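Local coordinates for disulfide oxidoreductase (Xylella fastidiosa, PDB 2REM), which probably acts as a periplasmic thiol-disulfide oxidoreductase of the DsbA type, exchanging disulfides with substrate proteins, at residues M94-I98 with H99-S103; P125-F128 with V129-N133. All blocks are in the same frame, centred on the assembly; numbering follows the deposited sequence.

How the interactions relate
Both contacts are local turns of helices, so neither closes a long loop, and they follow one another in series without nesting or crossing. Coming from the N terminus, the chain first reaches interaction 1, the unwinding C-terminal end of helix 87-101. It then runs through helix 111-119 and enters interaction 2, the short helix 125-132. The two centres lie 21 Å apart and their nearest atoms about 7 Å, without touching. Helix 111-119 links them, since Leu114 and Tyr118 meet Met94 and also Phe128. Residues 94-103 further lean on helix 38-52, which carries Cys40, whereas residues 125-133 pack on helix 71-83.

Interaction 1: residues M94-I98 with H99-S103; sequences MFEAI and HEKGS
The C-terminal end of helix 87-101 unwinds through a wider, pi-type turn in which Glu96 O accepts two backbone donors. Glu100 N lies 2.8 Å from Glu96 O as in an ordinary alpha turn, and Lys101 N, one residue further on, also lies 2.8 Å from Glu96 O; the two donors arrive from opposite faces of the carbonyl plane. Gly102 then leaves the helix with phi +61°, a left-handed conformation for which glycine is the easiest choice. This turns the chain back so that Ser103 N bonds to Ala97 O at 2.8 Å, while Ser103 OG settles 3.2 Å from Ala97 CB, a methyl small enough to admit it.

In DsbA proteins such helices form a domain inserted into the thioredoxin fold, and this end of helix 87-101 borders helix 38-52, whose Cys40 is predicted to be redox-active and touches Phe95. Beside Phe95, the His99 imidazole brings CD2 to the edge of the phenyl ring. Ile98, with CG2 anti to its backbone N, sets that methyl over the middle of the His99 ring, a CH-pi contact of 3.6 Å from CG2 to the ring centroid and 12° off the normal. His99 NE2 bonds to Tyr35 O, which should help fix the rotation of the imidazole.

On the solvent side Glu96 and Lys101 cross at a slant: Lys101 CE rests 3.6 Å from Glu96 CD, and Glu96 OE2 to Lys101 NZ is a long salt bridge of 3.8 Å. Long, flexible charged chains suit this exposed flank, where Glu100 probably adds further negative charge.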
ATOM      1  N   MET A  94       1.910  -6.823  11.821  1.00 11.99           N
ATOM      2  CA  MET A  94       0.949  -5.770  12.132  1.00 11.80           C
ATOM      3  C   MET A  94      -0.470  -6.223  11.751  1.00 11.98           C
ATOM      4  O   MET A  94      -1.384  -6.072  12.528  1.00 12.08           O
ATOM      5  CB  MET A  94       1.307  -4.421  11.487  1.00 10.45           C
ATOM      6  CG  MET A  94       0.238  -3.359  11.740  1.00 13.54           C
ATOM      7  SD  MET A  94      -0.006  -2.992  13.502  1.00 11.92           S
ATOM      8  CE  MET A  94       1.328  -1.850  13.707  1.00 11.70           C
ATOM      9  N   PHE A  95      -0.654  -6.754  10.545  1.00 12.54           N
ATOM     10  CA  PHE A  95      -1.958  -7.308  10.166  1.00 13.15           C
ATOM     11  C   PHE A  95      -2.449  -8.350  11.167  1.00 15.25           C
ATOM     12  O   PHE A  95      -3.616  -8.342  11.609  1.00 15.37           O
ATOM     13  CB  PHE A  95      -1.868  -7.970   8.780  1.00 12.97           C
ATOM     14  CG  PHE A  95      -1.877  -7.015   7.626  1.00 11.55           C
ATOM     15  CD1 PHE A  95      -2.943  -6.138   7.415  1.00 11.64           C
ATOM     16  CD2 PHE A  95      -0.863  -7.071   6.675  1.00 11.42           C
ATOM     17  CE1 PHE A  95      -2.968  -5.312   6.307  1.00 10.92           C
ATOM     18  CE2 PHE A  95      -0.862  -6.228   5.570  1.00 11.79           C
ATOM     19  CZ  PHE A  95      -1.922  -5.331   5.387  1.00 10.65           C
ATOM     20  N   GLU A  96      -1.546  -9.263  11.538  1.00 15.64           N
ATOM     21  CA  GLU A  96      -1.873 -10.292  12.486  1.00 17.82           C
ATOM     22  C   GLU A  96      -2.227  -9.720  13.874  1.00 16.88           C
ATOM     23  O   GLU A  96      -3.225 -10.121  14.457  1.00 16.86           O
ATOM     24  CB  GLU A  96      -0.739 -11.312  12.519  1.00 19.42           C
ATOM     25  CG  GLU A  96      -0.622 -12.107  13.765  1.00 26.92           C
ATOM     26  CD  GLU A  96       0.459 -13.153  13.633  1.00 33.39           C
ATOM     27  OE1 GLU A  96       1.604 -12.766  13.284  1.00 34.87           O
ATOM     28  OE2 GLU A  96       0.142 -14.350  13.849  1.00 38.12           O
ATOM     29  N   ALA A  97      -1.455  -8.742  14.343  1.00 15.79           N
ATOM     30  CA  ALA A  97      -1.719  -8.064  15.624  1.00 15.44           C
ATOM     31  C   ALA A  97      -3.136  -7.492  15.649  1.00 15.56           C
ATOM     32  O   ALA A  97      -3.823  -7.583  16.655  1.00 18.05           O
ATOM     33  CB  ALA A  97      -0.733  -6.948  15.828  1.00 13.37           C
ATOM     34  N   ILE A  98      -3.560  -6.905  14.538  1.00 15.46           N
ATOM     35  CA  ILE A  98      -4.868  -6.250  14.465  1.00 15.04           C
ATOM     36  C   ILE A  98      -5.977  -7.279  14.287  1.00 16.40           C
ATOM     37  O   ILE A  98      -6.980  -7.284  15.012  1.00 16.74           O
ATOM     38  CB  ILE A  98      -4.904  -5.224  13.301  1.00 13.79           C
ATOM     39  CG1 ILE A  98      -3.902  -4.097  13.565  1.00 12.38           C
ATOM     40  CG2 ILE A  98      -6.335  -4.697  13.094  1.00 13.52           C
ATOM     41  CD1 ILE A  98      -3.567  -3.288  12.351  1.00  8.97           C
ATOM     42  N   HIS A  99      -5.783  -8.168  13.320  1.00 16.51           N
ATOM     43  CA  HIS A  99      -6.882  -8.963  12.830  1.00 18.22           C
ATOM     44  C   HIS A  99      -6.962 -10.341  13.443  1.00 20.26           C
ATOM     45  O   HIS A  99      -8.013 -10.960  13.404  1.00 21.93           O
ATOM     46  CB  HIS A  99      -6.851  -9.040  11.302  1.00 16.69           C
ATOM     47  CG  HIS A  99      -7.013  -7.707  10.644  1.00 17.22           C
ATOM     48  ND1 HIS A  99      -8.237  -7.088  10.509  1.00 15.06           N
ATOM     49  CD2 HIS A  99      -6.100  -6.853  10.132  1.00 13.00           C
ATOM     50  CE1 HIS A  99      -8.074  -5.922   9.911  1.00 15.81           C
ATOM     51  NE2 HIS A  99      -6.787  -5.749   9.681  1.00 13.70           N
ATOM     52  N   GLU A 100      -5.863 -10.819  14.023  1.00 20.83           N
ATOM     53  CA  GLU A 100      -5.847 -12.187  14.563  1.00 23.33           C
ATOM     54  C   GLU A 100      -5.627 -12.183  16.075  1.00 23.67           C
ATOM     55  O   GLU A 100      -6.458 -12.705  16.800  1.00 25.28           O
ATOM     56  CB  GLU A 100      -4.843 -13.093  13.824  1.00 23.75           C
ATOM     57  CG  GLU A 100      -4.728 -12.788  12.319  1.00 27.37           C
ATOM     58  CD  GLU A 100      -4.858 -13.979  11.391  1.00 34.99           C
ATOM     59  OE1 GLU A 100      -5.724 -13.911  10.472  1.00 37.50           O
ATOM     60  OE2 GLU A 100      -4.095 -14.966  11.550  1.00 37.80           O
ATOM     61  N   LYS A 101      -4.543 -11.558  16.534  1.00 22.48           N
ATOM     62  CA  LYS A 101      -4.166 -11.534  17.954  1.00 23.90           C
ATOM     63  C   LYS A 101      -5.016 -10.561  18.754  1.00 23.16           C
ATOM     64  O   LYS A 101      -5.218 -10.749  19.964  1.00 24.06           O
ATOM     65  CB  LYS A 101      -2.711 -11.069  18.128  1.00 22.28           C
ATOM     66  CG  LYS A 101      -1.680 -11.864  17.358  1.00 25.35           C
ATOM     67  CD  LYS A 101      -0.267 -11.368  17.698  1.00 25.27           C
ATOM     68  CE  LYS A 101       0.780 -12.306  17.101  1.00 29.81           C
ATOM     69  NZ  LYS A 101       0.511 -13.709  17.553  1.00 31.98           N
ATOM     70  N   GLY A 102      -5.473  -9.499  18.089  1.00 21.55           N
ATOM     71  CA  GLY A 102      -6.078  -8.372  18.779  1.00 21.10           C
ATOM     72  C   GLY A 102      -5.115  -7.707  19.750  1.00 20.38           C
ATOM     73  O   GLY A 102      -5.523  -7.202  20.780  1.00 20.89           O
ATOM     74  N   SER A 103      -3.825  -7.706  19.427  1.00 19.16           N
ATOM     75  CA  SER A 103      -2.823  -7.111  20.303  1.00 18.46           C
ATOM     76  C   SER A 103      -2.569  -5.645  19.978  1.00 17.76           C
ATOM     77  O   SER A 103      -1.910  -4.927  20.728  1.00 18.05           O
ATOM     78  CB  SER A 103      -1.511  -7.908  20.234  1.00 18.23           C
ATOM     79  OG  SER A 103      -1.059  -7.922  18.899  1.00 17.11           O
TER

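Interaction 2: residues P125-F128 with V129-N133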
ATOM      1  N   PRO A 125      11.195   3.469  21.497  1.00 14.69           N
ATOM      2  CA  PRO A 125       9.877   4.096  21.555  1.00 14.86           C
ATOM      3  C   PRO A 125       9.911   5.604  21.368  1.00 16.16           C
ATOM      4  O   PRO A 125       9.005   6.145  20.740  1.00 15.73           O
ATOM      5  CB  PRO A 125       9.384   3.785  22.975  1.00 15.22           C
ATOM      6  CG  PRO A 125      10.213   2.725  23.465  1.00 17.45           C
ATOM      7  CD  PRO A 125      11.491   2.675  22.700  1.00 15.49           C
ATOM      8  N   ASP A 126      10.936   6.280  21.900  1.00 16.97           N
ATOM      9  CA  ASP A 126      11.047   7.734  21.701  1.00 19.44           C
ATOM     10  C   ASP A 126      11.318   8.051  20.228  1.00 18.51           C
ATOM     11  O   ASP A 126      10.833   9.050  19.698  1.00 18.24           O
ATOM     12  CB  ASP A 126      12.163   8.335  22.560  1.00 21.37           C
ATOM     13  CG  ASP A 126      11.780   8.462  24.029  1.00 25.71           C
ATOM     14  OD1 ASP A 126      10.680   8.000  24.438  1.00 28.28           O
ATOM     15  OD2 ASP A 126      12.596   9.056  24.780  1.00 31.04           O
ATOM     16  N   ARG A 127      12.114   7.207  19.583  1.00 18.18           N
ATOM     17  CA  ARG A 127      12.326   7.334  18.143  1.00 18.76           C
ATOM     18  C   ARG A 127      11.051   7.026  17.352  1.00 15.74           C
ATOM     19  O   ARG A 127      10.743   7.726  16.370  1.00 15.10           O
ATOM     20  CB  ARG A 127      13.493   6.483  17.629  1.00 18.42           C
ATOM     21  CG  ARG A 127      13.922   6.931  16.217  1.00 22.30           C
ATOM     22  CD  ARG A 127      15.190   6.255  15.683  1.00 25.47           C
ATOM     23  NE  ARG A 127      16.196   7.224  15.187  1.00 36.87           N
ATOM     24  CZ  ARG A 127      16.106   7.948  14.060  1.00 41.22           C
ATOM     25  NH1 ARG A 127      15.038   7.870  13.269  1.00 41.83           N
ATOM     26  NH2 ARG A 127      17.095   8.778  13.720  1.00 44.26           N
ATOM     27  N   PHE A 128      10.326   5.983  17.740  1.00 14.57           N
ATOM     28  CA  PHE A 128       9.063   5.735  17.075  1.00 13.55           C
ATOM     29  C   PHE A 128       8.153   6.961  17.171  1.00 13.90           C
ATOM     30  O   PHE A 128       7.615   7.394  16.162  1.00 13.90           O
ATOM     31  CB  PHE A 128       8.282   4.526  17.578  1.00 13.46           C
ATOM     32  CG  PHE A 128       7.048   4.286  16.746  1.00 12.91           C
ATOM     33  CD1 PHE A 128       7.163   3.667  15.504  1.00 13.39           C
ATOM     34  CD2 PHE A 128       5.815   4.809  17.133  1.00 14.99           C
ATOM     35  CE1 PHE A 128       6.047   3.507  14.693  1.00 15.16           C
ATOM     36  CE2 PHE A 128       4.673   4.652  16.320  1.00 13.42           C
ATOM     37  CZ  PHE A 128       4.797   4.002  15.111  1.00 14.58           C
ATOM     38  N   VAL A 129       7.995   7.497  18.373  1.00 14.00           N
ATOM     39  CA  VAL A 129       7.113   8.663  18.585  1.00 15.40           C
ATOM     40  C   VAL A 129       7.572   9.880  17.792  1.00 14.54           C
ATOM     41  O   VAL A 129       6.759  10.532  17.121  1.00 14.23           O
ATOM     42  CB  VAL A 129       6.917   8.996  20.088  1.00 16.00           C
ATOM     43  CG1 VAL A 129       6.182  10.335  20.257  1.00 18.85           C
ATOM     44  CG2 VAL A 129       6.143   7.875  20.746  1.00 18.95           C
ATOM     45  N   ALA A 130       8.877  10.153  17.833  1.00 14.38           N
ATOM     46  CA  ALA A 130       9.446  11.247  17.066  1.00 14.81           C
ATOM     47  C   ALA A 130       9.206  11.042  15.584  1.00 14.02           C
ATOM     48  O   ALA A 130       9.003  11.992  14.866  1.00 14.61           O
ATOM     49  CB  ALA A 130      10.935  11.407  17.348  1.00 15.03           C
ATOM     50  N   THR A 131       9.238   9.794  15.129  1.00 13.36           N
ATOM     51  CA  THR A 131       9.116   9.543  13.715  1.00 12.85           C
ATOM     52  C   THR A 131       7.656   9.685  13.322  1.00 12.25           C
ATOM     53  O   THR A 131       7.336  10.354  12.344  1.00 12.25           O
ATOM     54  CB  THR A 131       9.660   8.149  13.341  1.00 12.82           C
ATOM     55  OG1 THR A 131      11.029   8.061  13.751  1.00 13.01           O
ATOM     56  CG2 THR A 131       9.603   7.955  11.815  1.00 12.17           C
ATOM     57  N   PHE A 132       6.793   9.043  14.110  1.00 11.07           N
ATOM     58  CA  PHE A 132       5.358   9.071  13.912  1.00 10.74           C
ATOM     59  C   PHE A 132       4.850  10.521  13.875  1.00 10.72           C
ATOM     60  O   PHE A 132       4.004  10.840  13.076  1.00 10.71           O
ATOM     61  CB  PHE A 132       4.705   8.345  15.088  1.00 10.71           C
ATOM     62  CG  PHE A 132       3.243   8.089  14.922  1.00 12.13           C
ATOM     63  CD1 PHE A 132       2.805   6.991  14.187  1.00 11.80           C
ATOM     64  CD2 PHE A 132       2.305   8.908  15.563  1.00 13.31           C
ATOM     65  CE1 PHE A 132       1.457   6.721  14.055  1.00 10.05           C
ATOM     66  CE2 PHE A 132       0.934   8.652  15.434  1.00 14.87           C
ATOM     67  CZ  PHE A 132       0.513   7.552  14.666  1.00 11.40           C
ATOM     68  N   ASN A 133       5.367  11.362  14.766  1.00 11.78           N
ATOM     69  CA  ASN A 133       4.960  12.767  14.821  1.00 13.59           C
ATOM     70  C   ASN A 133       5.802  13.658  13.957  1.00 14.21           C
ATOM     71  O   ASN A 133       5.643  14.865  14.014  1.00 15.96           O
ATOM     72  CB  ASN A 133       4.995  13.307  16.256  1.00 13.88           C
ATOM     73  CG  ASN A 133       4.016  12.591  17.142  1.00 16.94           C
ATOM     74  OD1 ASN A 133       3.138  11.894  16.650  1.00 17.09           O
ATOM     75  ND2 ASN A 133       4.206  12.687  18.443  1.00 20.27           N
TER
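Helix 125-132 holds regular i to i+4 backbone bonds from Val129 N, Ala130 N, Thr131 N and Phe132 N to the carbonyls of Pro125, Asp126, Arg127 and Phe128. Proline suits the first turn, where its lack of an N-H costs nothing, and its carbonyl oxygen also meets Val129 CG2 at 3.3 Å. Thr131 spends its hydroxyl on the helix itself. With chi1 at -58° OG1 sits beside the backbone N and donates to Arg127 O at 2.7 Å, reaching it from the face opposite to Thr131 N, 35° out of the carbonyl plane. One oxygen is thus gripped twice, and the hydroxyl is satisfied on the buried side of the helix.

Four residues apart, Phe128 and Phe132 leave the same flank of the helix, and with CG anti to the backbone N in both, the rings meet at a slant. The planes are inclined by 31° with centroids 5.6 Å apart, and Phe128 CE2 lies 3.7 Å from Phe132 CD1.

The large apolar rings of the two phenylalanines suit an inward flank. Phe128 packs on Leu114, Ala115 and Tyr118 of helix 111-119; Thr131 rests on Ala80 and Val83, and Phe132 on Arg76, all of helix 71-83.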